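Local coordinates for protein probable transcriptional regulator (Pseudomonas aeruginosa, PDB 2HR3) that probably binds DNA as a MarR-family homodimer and thereby regulates transcription, at residues 38-43 / 68-73; 45-50 / 57-62; 53-58 / 91-96. One frame throughout, in Å; residues are numbered along the deposited sequence.

Interaction 1: residues 38-43 / 68-73; sequences LVVLGA and AALLRE
V40 meets L70 and L71 with both arms of its fork, one methyl for each leucine. Its side chain points from helix 32-46 toward helix 64-76, and its CG1 stands anti to the backbone N (chi1 173°), which leaves CG2 beside that N and splays the two methyls across the facing helix. CG2 comes to 3.7 Å from CD1 of L70, and the same V40 CG2 also lies 4.1 Å from L70 CB, so this methyl rests along the leucine as well as against its end. CG1 of V40 approaches CD2 of L71 at 3.6 Å. In both pairs the side chains cross obliquely, neither lying flat alongside one another nor meeting squarely.

The two leucines reach V40 differently. L70 starts toward helix 32-46 from its CB, whereas L71 leaves its backbone roughly along the interface, and it is the end of its chain that swings in. The first torsion of L71 (chi1 -74°) puts CG beside the backbone N, and chi2, at -175°, then sends CD2 to V40 and CD1 to P53 on helix 53-59. The helices are close at this point, V40 CA and L70 CA being 7.7 Å apart. L67 and L74, on the same helix as the leucines, extend the apolar surface round V40, and M62, a selenomethionine, packs on L70. R63 of the second subunit also packs on L70.

This arrangement fits the winged helix-turn-helix domain of the MarR family, in which helix 64-76 would be the recognition helix, here packed on helix 32-46. No hydrogen bond or charge pair spans the two segments, and all the touching atoms are carbon, so this contact probably depends on shape and exclusion of water rather than on directed bonds.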
ATOM      1  N   LEU A  38       5.169  11.345  -4.071  1.00 61.01           N
ATOM      2  CA  LEU A  38       4.084  11.361  -3.111  1.00 60.53           C
ATOM      3  C   LEU A  38       4.284  10.407  -1.954  1.00 58.96           C
ATOM      4  O   LEU A  38       4.075  10.785  -0.842  1.00 57.36           O
ATOM      5  CB  LEU A  38       2.804  10.972  -3.808  1.00 60.78           C
ATOM      6  CG  LEU A  38       1.644  11.764  -3.221  1.00 64.54           C
ATOM      7  CD1 LEU A  38       1.488  13.182  -3.821  1.00 61.74           C
ATOM      8  CD2 LEU A  38       0.399  10.931  -3.375  1.00 68.95           C
ATOM      9  N   VAL A  39       4.630   9.162  -2.277  1.00 58.61           N
ATOM     10  CA  VAL A  39       5.002   8.129  -1.302  1.00 59.17           C
ATOM     11  C   VAL A  39       6.073   8.639  -0.342  1.00 57.97           C
ATOM     12  O   VAL A  39       5.859   8.625   0.852  1.00 58.09           O
ATOM     13  CB  VAL A  39       5.577   6.856  -2.038  1.00 60.02           C
ATOM     14  CG1 VAL A  39       6.251   5.929  -1.111  1.00 60.14           C
ATOM     15  CG2 VAL A  39       4.492   6.134  -2.825  1.00 63.10           C
ATOM     16  N   VAL A  40       7.194   9.157  -0.869  1.00 55.51           N
ATOM     17  CA  VAL A  40       8.228   9.700   0.002  1.00 54.44           C
ATOM     18  C   VAL A  40       7.644  10.793   0.910  1.00 53.84           C
ATOM     19  O   VAL A  40       7.821  10.779   2.141  1.00 54.28           O
ATOM     20  CB  VAL A  40       9.476  10.181  -0.841  1.00 54.64           C
ATOM     21  CG1 VAL A  40      10.506  10.918   0.022  1.00 55.95           C
ATOM     22  CG2 VAL A  40      10.110   8.983  -1.534  1.00 52.62           C
ATOM     23  N   LEU A  41       6.934  11.731   0.310  1.00 53.69           N
ATOM     24  CA  LEU A  41       6.277  12.849   1.034  1.00 53.96           C
ATOM     25  C   LEU A  41       5.323  12.420   2.120  1.00 53.97           C
ATOM     26  O   LEU A  41       5.242  13.014   3.225  1.00 54.21           O
ATOM     27  CB  LEU A  41       5.454  13.675   0.037  1.00 54.34           C
ATOM     28  CG  LEU A  41       5.769  15.130  -0.377  1.00 54.89           C
ATOM     29  CD1 LEU A  41       7.224  15.464  -0.407  1.00 54.75           C
ATOM     30  CD2 LEU A  41       5.073  15.401  -1.660  1.00 56.84           C
ATOM     31  N   GLY A  42       4.552  11.393   1.792  1.00 53.54           N
ATOM     32  CA  GLY A  42       3.552  10.970   2.709  1.00 54.16           C
ATOM     33  C   GLY A  42       4.190  10.274   3.867  1.00 53.29           C
ATOM     34  O   GLY A  42       3.718  10.407   4.958  1.00 54.55           O
ATOM     35  N   ALA A  43       5.198   9.461   3.575  1.00 54.03           N
ATOM     36  CA  ALA A  43       6.051   8.874   4.540  1.00 56.93           C
ATOM     37  C   ALA A  43       6.678   9.851   5.529  1.00 58.98           C
ATOM     38  O   ALA A  43       6.660   9.611   6.736  1.00 62.05           O
ATOM     39  CB  ALA A  43       7.103   8.077   3.840  1.00 57.53           C
ATOM     40  N   ALA A  68      17.852   8.162  -1.862  1.00 66.80           N
ATOM     41  CA  ALA A  68      18.826   9.245  -1.921  1.00 66.95           C
ATOM     42  C   ALA A  68      18.464  10.072  -3.146  1.00 66.01           C
ATOM     43  O   ALA A  68      18.349  11.287  -3.092  1.00 67.06           O
ATOM     44  CB  ALA A  68      20.234   8.693  -1.972  1.00 66.76           C
ATOM     45  N   ALA A  69      18.151   9.378  -4.213  1.00 65.17           N
ATOM     46  CA  ALA A  69      17.813  10.012  -5.465  1.00 64.83           C
ATOM     47  C   ALA A  69      16.446  10.706  -5.536  1.00 64.46           C
ATOM     48  O   ALA A  69      16.316  11.715  -6.229  1.00 64.07           O
ATOM     49  CB  ALA A  69      17.940   8.966  -6.584  1.00 65.38           C
ATOM     50  N   LEU A  70      15.410  10.141  -4.899  1.00 64.25           N
ATOM     51  CA  LEU A  70      14.090  10.792  -4.858  1.00 63.42           C
ATOM     52  C   LEU A  70      14.115  11.982  -3.923  1.00 63.07           C
ATOM     53  O   LEU A  70      13.352  12.913  -4.089  1.00 62.35           O
ATOM     54  CB  LEU A  70      13.005   9.832  -4.370  1.00 64.11           C
ATOM     55  CG  LEU A  70      12.581   8.711  -5.318  1.00 63.91           C
ATOM     56  CD1 LEU A  70      11.888   7.663  -4.543  1.00 64.12           C
ATOM     57  CD2 LEU A  70      11.696   9.259  -6.417  1.00 64.83           C
ATOM     58  N   LEU A  71      14.960  11.919  -2.908  1.00 63.66           N
ATOM     59  CA  LEU A  71      15.135  13.028  -1.962  1.00 64.32           C
ATOM     60  C   LEU A  71      15.816  14.149  -2.665  1.00 65.05           C
ATOM     61  O   LEU A  71      15.436  15.296  -2.513  1.00 65.22           O
ATOM     62  CB  LEU A  71      15.958  12.609  -0.751  1.00 63.48           C
ATOM     63  CG  LEU A  71      15.243  11.710   0.254  1.00 63.28           C
ATOM     64  CD1 LEU A  71      16.199  11.499   1.472  1.00 62.20           C
ATOM     65  CD2 LEU A  71      13.816  12.263   0.669  1.00 61.90           C
ATOM     66  N   ARG A  72      16.813  13.803  -3.463  1.00 66.08           N
ATOM     67  CA  ARG A  72      17.374  14.753  -4.393  1.00 67.72           C
ATOM     68  C   ARG A  72      16.341  15.455  -5.263  1.00 67.25           C
ATOM     69  O   ARG A  72      16.393  16.686  -5.379  1.00 67.50           O
ATOM     70  CB  ARG A  72      18.466  14.084  -5.239  1.00 67.97           C
ATOM     71  CG  ARG A  72      19.794  13.939  -4.449  1.00 70.09           C
ATOM     72  CD  ARG A  72      20.985  13.561  -5.336  1.00 71.20           C
ATOM     73  NE  ARG A  72      21.159  12.096  -5.439  1.00 73.81           N
ATOM     74  CZ  ARG A  72      20.590  11.293  -6.352  1.00 74.63           C
ATOM     75  NH1 ARG A  72      19.745  11.752  -7.280  1.00 75.21           N
ATOM     76  NH2 ARG A  72      20.865   9.989  -6.331  1.00 75.66           N
ATOM     77  N   GLU A  73      15.395  14.726  -5.855  1.00 66.69           N
ATOM     78  CA  GLU A  73      14.416  15.396  -6.753  1.00 67.80           C
ATOM     79  C   GLU A  73      13.454  16.338  -6.039  1.00 66.74           C
ATOM     80  O   GLU A  73      13.068  17.389  -6.554  1.00 66.78           O
ATOM     81  CB  GLU A  73      13.565  14.388  -7.516  1.00 67.56           C
ATOM     82  CG  GLU A  73      14.333  13.236  -8.159  1.00 70.18           C
ATOM     83  CD  GLU A  73      13.388  12.188  -8.741  1.00 71.78           C
ATOM     84  OE1 GLU A  73      12.335  12.614  -9.269  1.00 76.53           O
ATOM     85  OE2 GLU A  73      13.675  10.954  -8.641  1.00 77.82           O
TER

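Interaction 2: residues 45-50 / 57-62; sequences DRLGGD and AAAERM
E60 and R46 form a salt bridge at the surface, and the glutamate is the side chain to trace. Its CB leaves the backbone across the contact rather than into it. CG follows, anti to the carbonyl carbon, and a bend at the next bond (chi2 -60°) folds the carboxylate back toward helix 32-46. CD then lies 3.8 Å from R46 NH2. Of the two oxygens, OE2 carries the bond, 3.0 Å from R46 NH2, while E60 OE1 stays at 4.0 Å from the same nitrogen. The oxygens also rest on apolar neighbours of helix 32-46, OE1 beside V39 and OE2 beside A43.

The ion pair is therefore one-pronged: a single nitrogen of R46 addresses a single oxygen at the edge of the guanidinium. Its N-H...O angle of 129° makes the hydrogen bond weak, and the carboxylate and guanidinium planes are turned 57° apart. The arginine chain, bent at chi3, meets the glutamate at about a right angle.

E60 stands where helix 53-59 unwinds, in the turn of the helix-turn-helix expected for a MarR-family protein. The helix finishes in a Schellman motif, with R61 as its C-prime residue at positive phi: R61 N reaches A58 O at 3.1 Å, while the companion bond from M62 N to A57 O is less surely placed. A58 O is gripped twice, since R61 NH1 also donates to it at 2.7 Å, in the carbonyl plane and on a lone pair. R61 NH2 bonds A30 O of the second subunit.

Beside the ion pair, L47, just past the end of helix 32-46, aims at A59, its CD1 resting 4.0 Å from A59 CB. R22 of the second subunit brings another positive group close to R46 NE, a crowding of like charge that E60 may partly offset.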
ATOM      1  N   ASP A  45       5.548  12.836   6.389  1.00 64.26           N
ATOM      2  CA  ASP A  45       4.507  13.466   7.184  1.00 65.49           C
ATOM      3  C   ASP A  45       4.028  12.454   8.223  1.00 66.27           C
ATOM      4  O   ASP A  45       3.839  12.785   9.387  1.00 65.54           O
ATOM      5  CB  ASP A  45       3.388  13.917   6.279  1.00 66.22           C
ATOM      6  CG  ASP A  45       2.115  14.314   7.053  1.00 69.39           C
ATOM      7  OD1 ASP A  45       2.135  15.392   7.719  1.00 71.83           O
ATOM      8  OD2 ASP A  45       1.104  13.544   6.968  1.00 72.49           O
ATOM      9  N   ARG A  46       3.898  11.206   7.794  1.00 67.78           N
ATOM     10  CA  ARG A  46       3.530  10.169   8.709  1.00 69.88           C
ATOM     11  C   ARG A  46       4.481  10.119   9.887  1.00 69.93           C
ATOM     12  O   ARG A  46       4.015  10.156  11.017  1.00 70.51           O
ATOM     13  CB  ARG A  46       3.442   8.818   8.016  1.00 70.28           C
ATOM     14  CG  ARG A  46       2.128   8.683   7.228  1.00 75.84           C
ATOM     15  CD  ARG A  46       1.726   7.247   6.944  1.00 78.89           C
ATOM     16  NE  ARG A  46       2.710   6.538   6.140  1.00 81.61           N
ATOM     17  CZ  ARG A  46       2.840   6.624   4.818  1.00 80.52           C
ATOM     18  NH1 ARG A  46       2.056   7.411   4.102  1.00 83.69           N
ATOM     19  NH2 ARG A  46       3.775   5.899   4.203  1.00 80.00           N
ATOM     20  N   LEU A  47       5.798  10.066   9.622  1.00 70.40           N
ATOM     21  CA  LEU A  47       6.832   9.958  10.687  1.00 70.00           C
ATOM     22  C   LEU A  47       7.080  11.239  11.451  1.00 69.55           C
ATOM     23  O   LEU A  47       8.021  11.310  12.280  1.00 70.63           O
ATOM     24  CB  LEU A  47       8.166   9.486  10.118  1.00 69.73           C
ATOM     25  CG  LEU A  47       8.165   8.094   9.522  1.00 70.72           C
ATOM     26  CD1 LEU A  47       9.410   7.963   8.641  1.00 69.58           C
ATOM     27  CD2 LEU A  47       8.056   7.006  10.600  1.00 68.55           C
ATOM     28  N   GLY A  48       6.266  12.250  11.201  1.00 68.74           N
ATOM     29  CA  GLY A  48       6.248  13.414  12.067  1.00 69.16           C
ATOM     30  C   GLY A  48       6.986  14.572  11.458  1.00 69.18           C
ATOM     31  O   GLY A  48       7.104  15.630  12.073  1.00 68.97           O
ATOM     32  N   GLY A  49       7.504  14.348  10.255  1.00 69.05           N
ATOM     33  CA  GLY A  49       7.993  15.415   9.445  1.00 69.34           C
ATOM     34  C   GLY A  49       9.377  15.959   9.704  1.00 70.18           C
ATOM     35  O   GLY A  49       9.698  16.970   9.059  1.00 71.41           O
ATOM     36  N   ASP A  50      10.180  15.379  10.633  1.00 69.82           N
ATOM     37  CA  ASP A  50      11.586  15.817  10.791  1.00 69.46           C
ATOM     38  C   ASP A  50      12.543  14.645  10.979  1.00 67.71           C
ATOM     39  O   ASP A  50      13.096  14.438  12.055  1.00 68.50           O
ATOM     40  CB  ASP A  50      11.721  16.821  11.923  1.00 70.33           C
ATOM     41  CG  ASP A  50      13.180  17.139  12.260  1.00 74.35           C
ATOM     42  OD1 ASP A  50      13.923  17.514  11.317  1.00 78.89           O
ATOM     43  OD2 ASP A  50      13.571  17.015  13.460  1.00 75.83           O
ATOM     44  N   ALA A  57      13.842   5.441   4.856  1.00 62.80           N
ATOM     45  CA  ALA A  57      14.113   4.225   4.119  1.00 63.85           C
ATOM     46  C   ALA A  57      13.581   2.986   4.900  1.00 65.53           C
ATOM     47  O   ALA A  57      12.840   2.162   4.331  1.00 66.47           O
ATOM     48  CB  ALA A  57      15.529   4.076   3.860  1.00 63.64           C
ATOM     49  N   ALA A  58      13.894   2.892   6.192  1.00 65.40           N
ATOM     50  CA  ALA A  58      13.487   1.752   6.965  1.00 66.24           C
ATOM     51  C   ALA A  58      11.984   1.584   7.029  1.00 67.02           C
ATOM     52  O   ALA A  58      11.491   0.474   6.880  1.00 68.13           O
ATOM     53  CB  ALA A  58      14.058   1.825   8.397  1.00 66.49           C
ATOM     54  N   ALA A  59      11.260   2.671   7.255  1.00 67.56           N
ATOM     55  CA  ALA A  59       9.808   2.656   7.358  1.00 68.14           C
ATOM     56  C   ALA A  59       9.109   2.309   6.072  1.00 70.05           C
ATOM     57  O   ALA A  59       7.938   1.907   6.076  1.00 70.73           O
ATOM     58  CB  ALA A  59       9.311   4.019   7.810  1.00 68.07           C
ATOM     59  N   GLU A  60       9.778   2.564   4.958  1.00 71.54           N
ATOM     60  CA  GLU A  60       9.198   2.344   3.640  1.00 72.11           C
ATOM     61  C   GLU A  60       9.871   1.119   3.039  1.00 72.09           C
ATOM     62  O   GLU A  60       9.724   0.853   1.859  1.00 71.38           O
ATOM     63  CB  GLU A  60       9.423   3.583   2.787  1.00 71.72           C
ATOM     64  CG  GLU A  60       8.634   4.715   3.296  1.00 75.18           C
ATOM     65  CD  GLU A  60       7.125   4.412   3.280  1.00 81.00           C
ATOM     66  OE1 GLU A  60       6.605   3.954   2.228  1.00 84.81           O
ATOM     67  OE2 GLU A  60       6.458   4.633   4.319  1.00 86.11           O
ATOM     68  N   ARG A  61      10.605   0.372   3.876  1.00 72.08           N
ATOM     69  CA  ARG A  61      11.430  -0.753   3.406  1.00 73.19           C
ATOM     70  C   ARG A  61      12.077  -0.370   2.069  1.00 74.26           C
ATOM     71  O   ARG A  61      12.317  -1.191   1.172  1.00 74.00           O
ATOM     72  CB  ARG A  61      10.628  -2.065   3.306  1.00 72.97           C
ATOM     73  CG  ARG A  61       9.414  -2.165   4.267  1.00 71.11           C
ATOM     74  CD  ARG A  61       9.879  -2.286   5.741  1.00 67.02           C
ATOM     75  NE  ARG A  61      10.871  -3.358   5.906  1.00 64.53           N
ATOM     76  CZ  ARG A  61      12.148  -3.196   6.266  1.00 65.74           C
ATOM     77  NH1 ARG A  61      12.645  -1.960   6.486  1.00 66.50           N
ATOM     78  NH2 ARG A  61      12.952  -4.274   6.376  1.00 61.01           N
HETATM   79  N   MSE A  62      12.398   0.902   1.975  1.00 75.54           N
HETATM   80  CA  MSE A  62      12.991   1.412   0.789  1.00 78.47           C
HETATM   81  C   MSE A  62      14.462   1.251   0.930  1.00 75.72           C
HETATM   82  O   MSE A  62      14.982   1.317   2.030  1.00 74.60           O
HETATM   83  CB  MSE A  62      12.699   2.875   0.658  1.00 78.00           C
HETATM   84  CG  MSE A  62      11.398   3.155   0.068  1.00 82.89           C
HETATM   85 SE   MSE A  62      11.419   5.040  -0.451  1.00 91.81          SE
HETATM   86  CE  MSE A  62      12.683   4.963  -2.033  1.00 88.25           C
TER

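Interaction 3: residues 53-58 / 91-96; sequences PSELAA and RTRVSL
P53 packs its ring against T92, the tighter part of a contact between the start of helix 53-59 and the residues running into and along strand 93-96 of the wing. The methyl T92 CG2 lies 4.0 Å from P53 CD, the two side chains crossing at about a right angle, and T92 O makes a short nonbonded contact, 3.0 Å, with the same P53 CD. The threonine hydroxyl is engaged separately, with OG1 bonded to H83 O on the neighbouring strand 80-83.

Deeper in, L56 and V94 are both buried and each points toward the other segment, their ends meeting crosswise with L56 CD1 4.1 Å from V94 CG2. That methyl of V94 occupies the crowded position between its backbone N and carbonyl carbon, which directs it at the helix. I44 touches both residues, so the pair belongs to the apolar core of the winged helix-turn-helix domain.

The outer side is looser. E55 stretches out, CG anti to its own N (chi1 -176°), while R93 starts away from the helix and bends back. E55 OE1 remains 4.1 Å from R93 NH2, beyond a salt bridge, with the carboxylate and guanidinium planes 59° apart; D50 OD2 forms a weak, long ion pair with R93 NE.

With no hydrogen bond between the segments, the contact rests mostly on packing, and the charges probably add only diffuse attraction.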
ATOM      1  N   PRO A  53      16.949  10.437   6.440  1.00 57.84           N
ATOM      2  CA  PRO A  53      16.825   9.523   5.331  1.00 58.13           C
ATOM      3  C   PRO A  53      16.680   8.057   5.727  1.00 59.17           C
ATOM      4  O   PRO A  53      15.781   7.358   5.169  1.00 60.36           O
ATOM      5  CB  PRO A  53      18.114   9.763   4.557  1.00 57.75           C
ATOM      6  CG  PRO A  53      18.317  11.273   4.753  1.00 58.36           C
ATOM      7  CD  PRO A  53      17.975  11.470   6.190  1.00 57.82           C
ATOM      8  N   SER A  54      17.557   7.603   6.635  1.00 59.47           N
ATOM      9  CA  SER A  54      17.577   6.232   7.178  1.00 60.04           C
ATOM     10  C   SER A  54      16.272   5.778   7.798  1.00 59.57           C
ATOM     11  O   SER A  54      15.841   4.686   7.601  1.00 59.40           O
ATOM     12  CB  SER A  54      18.636   6.126   8.266  1.00 60.23           C
ATOM     13  OG  SER A  54      19.922   5.922   7.710  1.00 64.41           O
ATOM     14  N   GLU A  55      15.658   6.621   8.585  1.00 60.36           N
ATOM     15  CA  GLU A  55      14.482   6.212   9.268  1.00 61.94           C
ATOM     16  C   GLU A  55      13.356   6.022   8.278  1.00 63.51           C
ATOM     17  O   GLU A  55      12.506   5.142   8.431  1.00 63.45           O
ATOM     18  CB  GLU A  55      14.098   7.261  10.292  1.00 62.88           C
ATOM     19  CG  GLU A  55      12.919   6.864  11.135  1.00 65.81           C
ATOM     20  CD  GLU A  55      12.474   7.977  12.029  1.00 71.77           C
ATOM     21  OE1 GLU A  55      13.305   8.936  12.259  1.00 73.78           O
ATOM     22  OE2 GLU A  55      11.286   7.878  12.475  1.00 72.06           O
ATOM     23  N   LEU A  56      13.372   6.888   7.266  1.00 64.00           N
ATOM     24  CA  LEU A  56      12.434   6.924   6.195  1.00 63.26           C
ATOM     25  C   LEU A  56      12.606   5.693   5.306  1.00 63.66           C
ATOM     26  O   LEU A  56      11.607   5.023   4.981  1.00 62.12           O
ATOM     27  CB  LEU A  56      12.758   8.149   5.358  1.00 63.87           C
ATOM     28  CG  LEU A  56      11.699   9.059   4.765  1.00 62.13           C
ATOM     29  CD1 LEU A  56      12.476  10.079   3.863  1.00 60.28           C
ATOM     30  CD2 LEU A  56      10.727   8.269   4.029  1.00 60.23           C
ATOM     31  N   ALA A  57      13.842   5.441   4.856  1.00 62.80           N
ATOM     32  CA  ALA A  57      14.113   4.225   4.119  1.00 63.85           C
ATOM     33  C   ALA A  57      13.581   2.986   4.900  1.00 65.53           C
ATOM     34  O   ALA A  57      12.840   2.162   4.331  1.00 66.47           O
ATOM     35  CB  ALA A  57      15.529   4.076   3.860  1.00 63.64           C
ATOM     36  N   ALA A  58      13.894   2.892   6.192  1.00 65.40           N
ATOM     37  CA  ALA A  58      13.487   1.752   6.965  1.00 66.24           C
ATOM     38  C   ALA A  58      11.984   1.584   7.029  1.00 67.02           C
ATOM     39  O   ALA A  58      11.491   0.474   6.880  1.00 68.13           O
ATOM     40  CB  ALA A  58      14.058   1.825   8.397  1.00 66.49           C
ATOM     41  N   ARG A  91      24.110  14.779  11.465  1.00 62.81           N
ATOM     42  CA  ARG A  91      22.954  14.062  10.941  1.00 63.75           C
ATOM     43  C   ARG A  91      21.989  14.976  10.151  1.00 62.84           C
ATOM     44  O   ARG A  91      21.771  16.148  10.509  1.00 63.12           O
ATOM     45  CB  ARG A  91      22.204  13.314  12.083  1.00 64.30           C
ATOM     46  N   THR A  92      21.408  14.403   9.096  1.00 61.89           N
ATOM     47  CA  THR A  92      20.574  15.126   8.136  1.00 60.95           C
ATOM     48  C   THR A  92      19.110  14.676   8.245  1.00 60.18           C
ATOM     49  O   THR A  92      18.805  13.483   8.278  1.00 58.80           O
ATOM     50  CB  THR A  92      21.115  14.940   6.673  1.00 60.99           C
ATOM     51  OG1 THR A  92      21.968  16.045   6.334  1.00 62.22           O
ATOM     52  CG2 THR A  92      20.004  14.886   5.643  1.00 62.13           C
ATOM     53  N   ARG A  93      18.233  15.668   8.299  1.00 58.99           N
ATOM     54  CA  ARG A  93      16.859  15.497   8.578  1.00 58.78           C
ATOM     55  C   ARG A  93      16.086  16.203   7.461  1.00 58.43           C
ATOM     56  O   ARG A  93      16.498  17.257   6.997  1.00 58.68           O
ATOM     57  CB  ARG A  93      16.542  16.081   9.943  1.00 58.80           C
ATOM     58  CG  ARG A  93      17.593  15.725  10.991  1.00 62.85           C
ATOM     59  CD  ARG A  93      16.999  15.477  12.350  1.00 66.59           C
ATOM     60  NE  ARG A  93      16.115  14.316  12.298  1.00 70.00           N
ATOM     61  CZ  ARG A  93      15.711  13.644  13.365  1.00 69.89           C
ATOM     62  NH1 ARG A  93      16.101  14.025  14.575  1.00 71.14           N
ATOM     63  NH2 ARG A  93      14.923  12.598  13.219  1.00 69.36           N
ATOM     64  N   VAL A  94      15.000  15.590   7.005  1.00 57.37           N
ATOM     65  CA  VAL A  94      14.171  16.175   5.969  1.00 57.05           C
ATOM     66  C   VAL A  94      12.781  16.417   6.513  1.00 55.43           C
ATOM     67  O   VAL A  94      12.287  15.663   7.329  1.00 55.23           O
ATOM     68  CB  VAL A  94      14.128  15.334   4.626  1.00 57.57           C
ATOM     69  CG1 VAL A  94      15.582  15.290   4.005  1.00 58.14           C
ATOM     70  CG2 VAL A  94      13.612  13.945   4.852  1.00 56.59           C
ATOM     71  N   SER A  95      12.219  17.513   6.040  1.00 54.37           N
ATOM     72  CA  SER A  95      10.916  18.008   6.347  1.00 54.23           C
ATOM     73  C   SER A  95      10.123  18.415   5.108  1.00 53.80           C
ATOM     74  O   SER A  95      10.656  18.721   4.053  1.00 52.67           O
ATOM     75  CB  SER A  95      11.056  19.244   7.196  1.00 54.28           C
ATOM     76  OG  SER A  95      11.007  18.839   8.527  1.00 55.78           O
ATOM     77  N   LEU A  96       8.812  18.433   5.266  1.00 54.23           N
ATOM     78  CA  LEU A  96       7.988  18.990   4.243  1.00 54.16           C
ATOM     79  C   LEU A  96       8.195  20.497   4.289  1.00 53.72           C
ATOM     80  O   LEU A  96       8.234  21.103   5.371  1.00 52.27           O
ATOM     81  CB  LEU A  96       6.541  18.637   4.481  1.00 54.01           C
ATOM     82  CG  LEU A  96       6.131  17.167   4.331  1.00 54.91           C
ATOM     83  CD1 LEU A  96       4.770  17.163   3.754  1.00 56.02           C
ATOM     84  CD2 LEU A  96       7.004  16.332   3.440  1.00 56.48           C
TER

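Following the chain from its N terminus, helix 32-46 supplies 38-43, and its end and the loop after it supply 45-50. Interaction 2 closes the shorter loop, bringing residues 45-50 back to helix 53-59 and its following turn. Interaction 1 spans this loop entirely, from 38-43 to 68-73 on helix 64-76. Interaction 3 starts at 53-58, within the span of interaction 1, and ends beyond it on strand 93-96, so these two cross. It shares A57 and A58 with interaction 2. Together they tie three helices and the wing into one compact domain; L56 of interaction 3 packs on A43 and L71 of interaction 1, and a probable hydrogen bond from S95 OG to G49 O joins interactions 3 and 2.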